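Local structure of AlyGC (Glaciecola chathamensis, 5GKD) at residues Ile503-Lys508 / Thr530-Thr535; Ser474-Leu479 / Arg499-Glu504; Lys508-Leu513 / Asn542-Ile547. The protein is an alginate lyase of polysaccharide lyase family 6, which probably depolymerises alginate by beta-elimination and carries a calcium ion and a carbonate ion. All blocks are in the same frame, centred on the assembly; numbering follows the deposited sequence.

Interaction 1. Residues Ile503-Lys508 / Thr530-Thr535; sequences IEINNK and TLIRTT
Strand 503-505 and residues 532-534 pair in parallel register on one face of the C-terminal beta-helix of AlyGC, where successive coils of the right-handed solenoid lie one above the other. I503, E504 and I505 stand beside I532, R533 and T534. Four backbone hydrogen bonds zip the coils together: I503 N to L531 O, R533 N to I503 O, I505 N to R533 O (2.8 Å), and T535 N to I505 O (2.7 Å). The last donor approaches from above the carbonyl plane, 44° out of it. I503, I505, I532 and T534 point to one face of the sheet, where aliphatic contacts are loose: I505 CD1 stays 4.5 Å from I532 CG2. The other face carries a charge pair, R533 buried and E504 partly exposed. E504 reaches out as an extended chain, CG anti to the backbone N (chi1 172°), and its OE1 meets R533 NH1 at 2.9 Å in a salt bridge through the anti lone pair, with carboxylate and guanidinium planes 72° apart. The arginine chain runs extended from CG to NE, and the turn at its end brings the guanidinium forward over T534 and T535. There NH1 also donates to T534 O at 3.1 Å, so this one nitrogen bridges both coils, while NE is held by T501 OG1. NH2 forms a long, weak ion pair with E121 of the second subunit. Beside the salt bridge, E504 CG packs on the backbone of T535, 3.7 Å from T535 N, and E504 CB lies over one face of the guanidinium group.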
loop_
_atom_site.group_PDB
_atom_site.type_symbol
_atom_site.label_atom_id
_atom_site.label_comp_id
_atom_site.label_asym_id
_atom_site.label_seq_id
_atom_site.Cartn_x
_atom_site.Cartn_y
_atom_site.Cartn_z
ATOM N N ILE A 503 0.592 9.081 -16.053
ATOM C CA ILE A 503 -0.698 9.470 -15.490
ATOM C C ILE A 503 -0.962 8.681 -14.214
ATOM O O ILE A 503 -0.882 7.445 -14.208
ATOM C CB ILE A 503 -1.852 9.255 -16.485
ATOM C CG1 ILE A 503 -1.666 10.135 -17.712
ATOM C CG2 ILE A 503 -3.184 9.563 -15.816
ATOM C CD1 ILE A 503 -2.679 9.871 -18.792
ATOM N N GLU A 504 -1.320 9.400 -13.155
ATOM C CA GLU A 504 -1.705 8.855 -11.863
ATOM C C GLU A 504 -3.171 9.178 -11.612
ATOM O O GLU A 504 -3.593 10.325 -11.771
ATOM C CB GLU A 504 -0.838 9.446 -10.751
ATOM C CG GLU A 504 -1.276 9.087 -9.359
ATOM C CD GLU A 504 -0.500 9.847 -8.297
ATOM O OE1 GLU A 504 0.416 9.262 -7.688
ATOM O OE2 GLU A 504 -0.807 11.037 -8.077
ATOM N N ILE A 505 -3.945 8.175 -11.233
ATOM C CA ILE A 505 -5.369 8.344 -10.981
ATOM C C ILE A 505 -5.574 8.400 -9.468
ATOM O O ILE A 505 -5.343 7.416 -8.759
ATOM C CB ILE A 505 -6.201 7.232 -11.633
ATOM C CG1 ILE A 505 -5.899 7.157 -13.130
ATOM C CG2 ILE A 505 -7.696 7.473 -11.398
ATOM C CD1 ILE A 505 -6.600 6.001 -13.860
ATOM N N ASN A 506 -6.001 9.560 -8.985
ATOM C CA ASN A 506 -6.305 9.821 -7.588
ATOM C C ASN A 506 -7.800 9.708 -7.338
ATOM O O ASN A 506 -8.597 9.563 -8.263
ATOM C CB ASN A 506 -5.831 11.220 -7.187
ATOM C CG ASN A 506 -4.317 11.341 -7.142
ATOM O OD1 ASN A 506 -3.722 12.224 -7.769
ATOM N ND2 ASN A 506 -3.687 10.463 -6.391
ATOM N N ASN A 507 -8.175 9.809 -6.060
ATOM C CA ASN A 507 -9.578 9.895 -5.684
ATOM C C ASN A 507 -10.295 10.916 -6.547
ATOM O O ASN A 507 -9.796 12.022 -6.756
ATOM C CB ASN A 507 -9.708 10.274 -4.209
ATOM C CG ASN A 507 -9.326 9.141 -3.291
ATOM O OD1 ASN A 507 -9.550 7.973 -3.605
ATOM N ND2 ASN A 507 -8.746 9.473 -2.155
ATOM N N LYS A 508 -11.463 10.525 -7.065
ATOM C CA LYS A 508 -12.352 11.323 -7.900
ATOM C C LYS A 508 -11.850 11.384 -9.339
ATOM O O LYS A 508 -12.554 11.901 -10.204
ATOM C CB LYS A 508 -12.569 12.750 -7.355
ATOM C CG LYS A 508 -13.019 12.746 -5.878
ATOM C CD LYS A 508 -12.995 14.112 -5.230
ATOM C CE LYS A 508 -13.980 15.019 -5.896
ATOM N NZ LYS A 508 -15.281 14.322 -6.013
ATOM N N THR A 530 5.841 2.685 -14.752
ATOM C CA THR A 530 4.420 2.386 -14.862
ATOM C C THR A 530 3.792 3.546 -15.611
ATOM O O THR A 530 3.677 4.640 -15.057
ATOM C CB THR A 530 3.767 2.206 -13.483
ATOM O OG1 THR A 530 3.955 3.393 -12.713
ATOM C CG2 THR A 530 4.373 1.040 -12.717
ATOM N N LEU A 531 3.389 3.322 -16.855
ATOM C CA LEU A 531 2.894 4.436 -17.660
ATOM C C LEU A 531 1.622 5.023 -17.064
ATOM O O LEU A 531 1.503 6.242 -16.906
ATOM C CB LEU A 531 2.659 3.997 -19.106
ATOM C CG LEU A 531 2.448 5.169 -20.067
ATOM C CD1 LEU A 531 3.764 5.793 -20.489
ATOM C CD2 LEU A 531 1.620 4.739 -21.284
ATOM N N ILE A 532 0.661 4.177 -16.720
ATOM C CA ILE A 532 -0.578 4.620 -16.095
ATOM C C ILE A 532 -0.815 3.792 -14.838
ATOM O O ILE A 532 -0.528 2.591 -14.808
ATOM C CB ILE A 532 -1.778 4.511 -17.058
ATOM C CG1 ILE A 532 -1.502 5.288 -18.346
ATOM C CG2 ILE A 532 -3.063 5.004 -16.383
ATOM C CD1 ILE A 532 -2.594 5.150 -19.381
ATOM N N ARG A 533 -1.321 4.436 -13.792
ATOM C CA ARG A 533 -1.544 3.747 -12.529
ATOM C C ARG A 533 -2.494 4.574 -11.687
ATOM O O ARG A 533 -2.716 5.756 -11.956
ATOM C CB ARG A 533 -0.225 3.503 -11.766
ATOM C CG ARG A 533 0.512 4.768 -11.294
ATOM C CD ARG A 533 1.713 4.452 -10.377
ATOM N NE ARG A 533 2.549 5.632 -10.173
ATOM C CZ ARG A 533 2.263 6.622 -9.326
ATOM N NH1 ARG A 533 1.167 6.565 -8.573
ATOM N NH2 ARG A 533 3.072 7.665 -9.213
ATOM N N THR A 534 -3.068 3.931 -10.672
ATOM C CA THR A 534 -3.708 4.677 -9.610
ATOM C C THR A 534 -2.644 5.281 -8.707
ATOM O O THR A 534 -1.477 4.897 -8.742
ATOM C CB THR A 534 -4.642 3.790 -8.772
ATOM O OG1 THR A 534 -3.875 2.839 -8.028
ATOM C CG2 THR A 534 -5.641 3.063 -9.650
ATOM N N THR A 535 -3.066 6.217 -7.861
ATOM C CA THR A 535 -2.251 6.573 -6.707
ATOM C C THR A 535 -1.878 5.321 -5.922
ATOM O O THR A 535 -2.586 4.311 -5.945
ATOM C CB THR A 535 -2.988 7.554 -5.790
ATOM O OG1 THR A 535 -2.186 7.848 -4.642
ATOM C CG2 THR A 535 -4.309 6.979 -5.327
#

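Interaction 2. Residues Ser474-Leu479 / Arg499-Glu504; sequences SKILSL and RSTLIE
L477 is packed tightly against L502 and I503, and this end of the contact differs sharply from the one where S474 meets R499. In the tight part, two neighbouring coils of the parallel beta-helix pair L477 with I503 and S478 with E504. L477 N donates to L502 O, E504 N to L477 O, and L479 N to E504 O, the last bond at 2.8 Å and nearly straight. The leucine side chain sits directly on this ladder: its CB is 3.3 Å from L502 O, and CD2 lies 3.8 Å from L502 CD1, the two chains running side by side in the same direction. CD2 also meets I503 CG1. The chi2 of L477, only 9°, is nearly eclipsed, which suggests some strain in this confined place. On the other face S478 CB touches E504 OE2 at 3.4 Å, though the carboxylate's main partner is R533, and I476 lays CG2 against E504 CB while its CD1 reaches T501 CB, the two side chains crossing at a slant. Toward 474 and 499 the pairing gives way to a looser, partly exposed edge. Here R499, bent at chi2 (-86°) and chi3, folds back across the gap, so that its CG and CD as well as NH1 gather round S474 O. NH1 donates to that oxygen at 2.9 Å, with the oxygen in the guanidinium plane at its edge, although the donor arrives well to the side of the C=O direction (117°). S474 OG turns instead to N449, and E121 of the second subunit packs on I476. Strand 477-479 is the outermost of its sheet; helix 450-457 covers it through L451, F452 and I455 on L477, while strand 510-514 meets L479 and I503 across the interior through L511.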
loop_
_atom_site.group_PDB
_atom_site.type_symbol
_atom_site.label_atom_id
_atom_site.label_comp_id
_atom_site.label_asym_id
_atom_site.label_seq_id
_atom_site.Cartn_x
_atom_site.Cartn_y
_atom_site.Cartn_z
ATOM N N SER A 474 7.219 16.337 -18.183
ATOM C CA SER A 474 8.250 16.275 -17.163
ATOM C C SER A 474 7.691 16.136 -15.755
ATOM O O SER A 474 8.468 15.963 -14.813
ATOM C CB SER A 474 9.125 17.533 -17.227
ATOM O OG SER A 474 8.315 18.689 -17.310
ATOM N N LYS A 475 6.378 16.214 -15.589
ATOM C CA LYS A 475 5.753 16.135 -14.278
ATOM C C LYS A 475 4.567 15.192 -14.354
ATOM O O LYS A 475 3.805 15.223 -15.325
ATOM C CB LYS A 475 5.306 17.515 -13.795
ATOM C CG LYS A 475 6.478 18.431 -13.498
ATOM C CD LYS A 475 6.050 19.786 -12.944
ATOM C CE LYS A 475 5.348 20.635 -14.005
ATOM N NZ LYS A 475 5.060 22.032 -13.529
ATOM N N ILE A 476 4.422 14.349 -13.328
ATOM C CA ILE A 476 3.333 13.382 -13.300
ATOM C C ILE A 476 1.998 14.095 -13.476
ATOM O O ILE A 476 1.753 15.153 -12.882
ATOM C CB ILE A 476 3.385 12.572 -12.000
ATOM C CG1 ILE A 476 4.593 11.636 -12.019
ATOM C CG2 ILE A 476 2.123 11.768 -11.815
ATOM C CD1 ILE A 476 4.740 10.840 -10.745
ATOM N N LEU A 477 1.146 13.536 -14.328
ATOM C CA LEU A 477 -0.199 14.055 -14.556
ATOM C C LEU A 477 -1.127 13.363 -13.569
ATOM O O LEU A 477 -1.566 12.238 -13.808
ATOM C CB LEU A 477 -0.636 13.791 -15.990
ATOM C CG LEU A 477 -0.127 14.619 -17.169
ATOM C CD1 LEU A 477 0.981 15.557 -16.794
ATOM C CD2 LEU A 477 0.290 13.703 -18.303
ATOM N N SER A 478 -1.420 14.008 -12.444
ATOM C CA SER A 478 -2.268 13.395 -11.430
ATOM C C SER A 478 -3.694 13.885 -11.626
ATOM O O SER A 478 -3.952 15.093 -11.643
ATOM C CB SER A 478 -1.756 13.673 -10.014
ATOM O OG SER A 478 -1.439 15.030 -9.838
ATOM N N LEU A 479 -4.603 12.940 -11.804
ATOM C CA LEU A 479 -5.993 13.203 -12.139
ATOM C C LEU A 479 -6.854 13.009 -10.897
ATOM O O LEU A 479 -6.873 11.918 -10.315
ATOM C CB LEU A 479 -6.437 12.262 -13.256
ATOM C CG LEU A 479 -7.728 12.545 -13.999
ATOM C CD1 LEU A 479 -7.749 13.976 -14.494
ATOM C CD2 LEU A 479 -7.803 11.597 -15.160
ATOM N N ARG A 499 8.957 10.884 -16.999
ATOM C CA ARG A 499 8.984 10.400 -15.620
ATOM C C ARG A 499 8.576 8.929 -15.564
ATOM O O ARG A 499 8.101 8.348 -16.543
ATOM C CB ARG A 499 8.059 11.236 -14.719
ATOM C CG ARG A 499 8.350 12.740 -14.695
ATOM C CD ARG A 499 9.428 13.133 -13.672
ATOM N NE ARG A 499 10.779 12.788 -14.105
ATOM C CZ ARG A 499 11.519 13.534 -14.932
ATOM N NH1 ARG A 499 11.036 14.674 -15.420
ATOM N NH2 ARG A 499 12.743 13.140 -15.283
ATOM N N SER A 500 8.768 8.330 -14.387
ATOM C CA SER A 500 8.420 6.927 -14.179
ATOM C C SER A 500 6.936 6.667 -14.393
ATOM O O SER A 500 6.542 5.555 -14.752
ATOM C CB SER A 500 8.818 6.497 -12.773
ATOM O OG SER A 500 10.192 6.192 -12.736
ATOM N N THR A 501 6.106 7.667 -14.169
ATOM C CA THR A 501 4.682 7.570 -14.421
ATOM C C THR A 501 4.279 8.708 -15.336
ATOM O O THR A 501 4.773 9.828 -15.194
ATOM C CB THR A 501 3.867 7.640 -13.117
ATOM O OG1 THR A 501 4.173 6.504 -12.304
ATOM C CG2 THR A 501 2.377 7.659 -13.416
ATOM N N LEU A 502 3.411 8.397 -16.293
ATOM C CA LEU A 502 2.771 9.423 -17.099
ATOM C C LEU A 502 1.521 9.965 -16.413
ATOM O O LEU A 502 1.391 11.172 -16.208
ATOM C CB LEU A 502 2.413 8.855 -18.471
ATOM C CG LEU A 502 1.725 9.861 -19.380
ATOM C CD1 LEU A 502 2.648 11.040 -19.607
ATOM C CD2 LEU A 502 1.313 9.208 -20.681
ATOM N N ILE A 503 0.592 9.081 -16.053
ATOM C CA ILE A 503 -0.698 9.470 -15.490
ATOM C C ILE A 503 -0.962 8.681 -14.214
ATOM O O ILE A 503 -0.882 7.445 -14.208
ATOM C CB ILE A 503 -1.852 9.255 -16.485
ATOM C CG1 ILE A 503 -1.666 10.135 -17.712
ATOM C CG2 ILE A 503 -3.184 9.563 -15.816
ATOM C CD1 ILE A 503 -2.679 9.871 -18.792
ATOM N N GLU A 504 -1.320 9.400 -13.155
ATOM C CA GLU A 504 -1.705 8.855 -11.863
ATOM C C GLU A 504 -3.171 9.178 -11.612
ATOM O O GLU A 504 -3.593 10.325 -11.771
ATOM C CB GLU A 504 -0.838 9.446 -10.751
ATOM C CG GLU A 504 -1.276 9.087 -9.359
ATOM C CD GLU A 504 -0.500 9.847 -8.297
ATOM O OE1 GLU A 504 0.416 9.262 -7.688
ATOM O OE2 GLU A 504 -0.807 11.037 -8.077
#

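Interaction 3. Residues Lys508-Leu513 / Asn542-Ile547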
loop_
_atom_site.group_PDB
_atom_site.type_symbol
_atom_site.label_atom_id
_atom_site.label_comp_id
_atom_site.label_asym_id
_atom_site.label_seq_id
_atom_site.Cartn_x
_atom_site.Cartn_y
_atom_site.Cartn_z
ATOM N N LYS A 508 -11.463 10.525 -7.065
ATOM C CA LYS A 508 -12.352 11.323 -7.900
ATOM C C LYS A 508 -11.850 11.384 -9.339
ATOM O O LYS A 508 -12.554 11.901 -10.204
ATOM C CB LYS A 508 -12.569 12.750 -7.355
ATOM C CG LYS A 508 -13.019 12.746 -5.878
ATOM C CD LYS A 508 -12.995 14.112 -5.230
ATOM C CE LYS A 508 -13.980 15.019 -5.896
ATOM N NZ LYS A 508 -15.281 14.322 -6.013
ATOM N N GLY A 509 -10.671 10.848 -9.631
ATOM C CA GLY A 509 -10.206 10.789 -10.999
ATOM C C GLY A 509 -10.872 9.659 -11.771
ATOM O O GLY A 509 -11.061 8.553 -11.265
ATOM N N ASN A 510 -11.252 9.965 -13.005
ATOM C CA ASN A 510 -11.722 8.990 -13.974
ATOM C C ASN A 510 -11.217 9.479 -15.324
ATOM O O ASN A 510 -11.241 10.680 -15.590
ATOM C CB ASN A 510 -13.263 8.840 -13.967
ATOM C CG ASN A 510 -13.838 8.522 -12.571
ATOM O OD1 ASN A 510 -13.744 7.401 -12.099
ATOM N ND2 ASN A 510 -14.462 9.512 -11.933
ATOM N N LEU A 511 -10.738 8.566 -16.167
ATOM C CA LEU A 511 -9.951 8.956 -17.328
ATOM C C LEU A 511 -10.444 8.269 -18.593
ATOM O O LEU A 511 -10.619 7.050 -18.609
ATOM C CB LEU A 511 -8.466 8.621 -17.110
ATOM C CG LEU A 511 -7.534 8.882 -18.302
ATOM C CD1 LEU A 511 -7.522 10.367 -18.669
ATOM C CD2 LEU A 511 -6.106 8.375 -18.047
ATOM N N THR A 512 -10.652 9.052 -19.648
ATOM C CA THR A 512 -10.802 8.534 -21.000
ATOM C C THR A 512 -9.663 9.062 -21.855
ATOM O O THR A 512 -9.393 10.266 -21.858
ATOM C CB THR A 512 -12.142 8.925 -21.615
ATOM O OG1 THR A 512 -13.201 8.217 -20.959
ATOM C CG2 THR A 512 -12.164 8.603 -23.111
ATOM N N LEU A 513 -8.967 8.156 -22.533
ATOM C CA LEU A 513 -7.996 8.490 -23.561
ATOM C C LEU A 513 -8.588 8.099 -24.906
ATOM O O LEU A 513 -9.055 6.969 -25.076
ATOM C CB LEU A 513 -6.664 7.765 -23.349
ATOM C CG LEU A 513 -5.883 8.023 -22.065
ATOM C CD1 LEU A 513 -4.648 7.161 -22.019
ATOM C CD2 LEU A 513 -5.501 9.466 -21.956
ATOM N N ASN A 542 -13.957 4.327 -6.061
ATOM C CA ASN A 542 -13.660 3.578 -7.281
ATOM C C ASN A 542 -13.259 4.540 -8.413
ATOM O O ASN A 542 -13.363 5.758 -8.289
ATOM C CB ASN A 542 -14.866 2.734 -7.717
ATOM C CG ASN A 542 -15.334 1.761 -6.638
ATOM O OD1 ASN A 542 -14.579 1.393 -5.746
ATOM N ND2 ASN A 542 -16.583 1.335 -6.731
ATOM N N TYR A 543 -12.816 3.985 -9.541
ATOM C CA TYR A 543 -12.457 4.811 -10.690
ATOM C C TYR A 543 -12.872 4.104 -11.975
ATOM O O TYR A 543 -13.129 2.904 -11.990
ATOM C CB TYR A 543 -10.944 5.146 -10.720
ATOM C CG TYR A 543 -10.080 3.942 -10.967
ATOM C CD1 TYR A 543 -9.750 3.072 -9.934
ATOM C CD2 TYR A 543 -9.628 3.650 -12.234
ATOM C CE1 TYR A 543 -8.982 1.957 -10.163
ATOM C CE2 TYR A 543 -8.842 2.537 -12.470
ATOM C CZ TYR A 543 -8.530 1.692 -11.436
ATOM O OH TYR A 543 -7.769 0.581 -11.692
ATOM N N ARG A 544 -12.915 4.875 -13.063
ATOM C CA ARG A 544 -13.216 4.395 -14.403
ATOM C C ARG A 544 -12.062 4.735 -15.342
ATOM O O ARG A 544 -11.503 5.832 -15.281
ATOM C CB ARG A 544 -14.519 5.023 -14.935
ATOM C CG ARG A 544 -15.779 4.611 -14.199
ATOM C CD ARG A 544 -16.948 5.535 -14.491
ATOM N NE ARG A 544 -16.872 6.777 -13.728
ATOM C CZ ARG A 544 -17.352 7.942 -14.153
ATOM N NH1 ARG A 544 -17.938 8.020 -15.341
ATOM N NH2 ARG A 544 -17.229 9.024 -13.407
ATOM N N LEU A 545 -11.720 3.801 -16.230
ATOM C CA LEU A 545 -10.665 4.009 -17.215
ATOM C C LEU A 545 -11.141 3.497 -18.571
ATOM O O LEU A 545 -11.471 2.316 -18.704
ATOM C CB LEU A 545 -9.369 3.305 -16.779
ATOM C CG LEU A 545 -8.203 3.284 -17.774
ATOM C CD1 LEU A 545 -7.803 4.686 -18.163
ATOM C CD2 LEU A 545 -7.021 2.522 -17.200
ATOM N N ALA A 546 -11.183 4.384 -19.568
ATOM C CA ALA A 546 -11.557 4.050 -20.942
ATOM C C ALA A 546 -10.429 4.453 -21.880
ATOM O O ALA A 546 -9.888 5.556 -21.769
ATOM C CB ALA A 546 -12.855 4.751 -21.361
ATOM N N ILE A 547 -10.074 3.555 -22.796
ATOM C CA ILE A 547 -8.967 3.748 -23.726
ATOM C C ILE A 547 -9.459 3.382 -25.119
ATOM O O ILE A 547 -9.841 2.231 -25.360
ATOM C CB ILE A 547 -7.748 2.901 -23.333
ATOM C CG1 ILE A 547 -7.219 3.358 -21.975
ATOM C CG2 ILE A 547 -6.655 2.985 -24.388
ATOM C CD1 ILE A 547 -6.140 2.501 -21.446
HETATM O O HOH W 1 -12.007 8.007 -8.515
HETATM O O HOH W 2 -16.266 6.574 -10.794
#
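Strands 510-513 and 543-547 are consecutive rungs of a parallel face of the C-terminal beta-helix, N510 standing beside R544 at the head of the pair. Their axes are only 3° from parallel and 4.7 Å apart. L511 N bonds to R544 O, A546 N to L511 O and L513 N to A546 O, three regular links of 2.9 to 3.0 Å. Ahead of them the asparagine side chain takes the place of a main-chain acceptor: N510 OD1 receives R544 N at 2.8 Å, in the plane of its amide and on a lone pair, though the N-H is bent away from it (134°). The same OD1 accepts a hydrogen bond from a water that in turn accepts from R544 NE, so the oxygen is gripped twice by its neighbour, once directly and once through solvent. N510 CB lies over one face of the guanidinium, with amide and guanidinium planes turned 51° apart. N510 ND2 and R544 NH2 come within 3.2 Å as two donors, but each has an acceptor of its own, T482 OG1 and V434 O. A second water joins G509 O to N542 O at the strand entrance, and Y543 CB rests 3.5 Å from G509 O. On the interior face L511 and L545 lie side by side, and L511 CD2 is 4.1 Å from L545 CD1. T512 OG1 touches A546 CB on the opposite face, where F436 packs on T512 and forms a cation-pi contact with R544. Like residues stacked rung on rung, leucine on leucine inside the coil, are characteristic of the pectate-lyase-like right-handed parallel beta-helix.

In the fold
Followed from the N terminus, interaction 2 closes first, returning 499-504 to 474-479 after one coil. Interaction 1 opens on the same strand, since I503 and E504 belong to both, so strands 477-479, 503-505 and 530-534 lie in order across one sheet. Interaction 3 starts at K508, shared with interaction 1, before that contact has closed at 530-535, and closes later at 542-547; the two cross along the chain. It binds the next face of the same coils. The faces meet in the interior, where I503 and L479 touch L511, I532 touches L513, and T534 packs on Y543. All three contacts stitch the early coils of the C-terminal beta-helix.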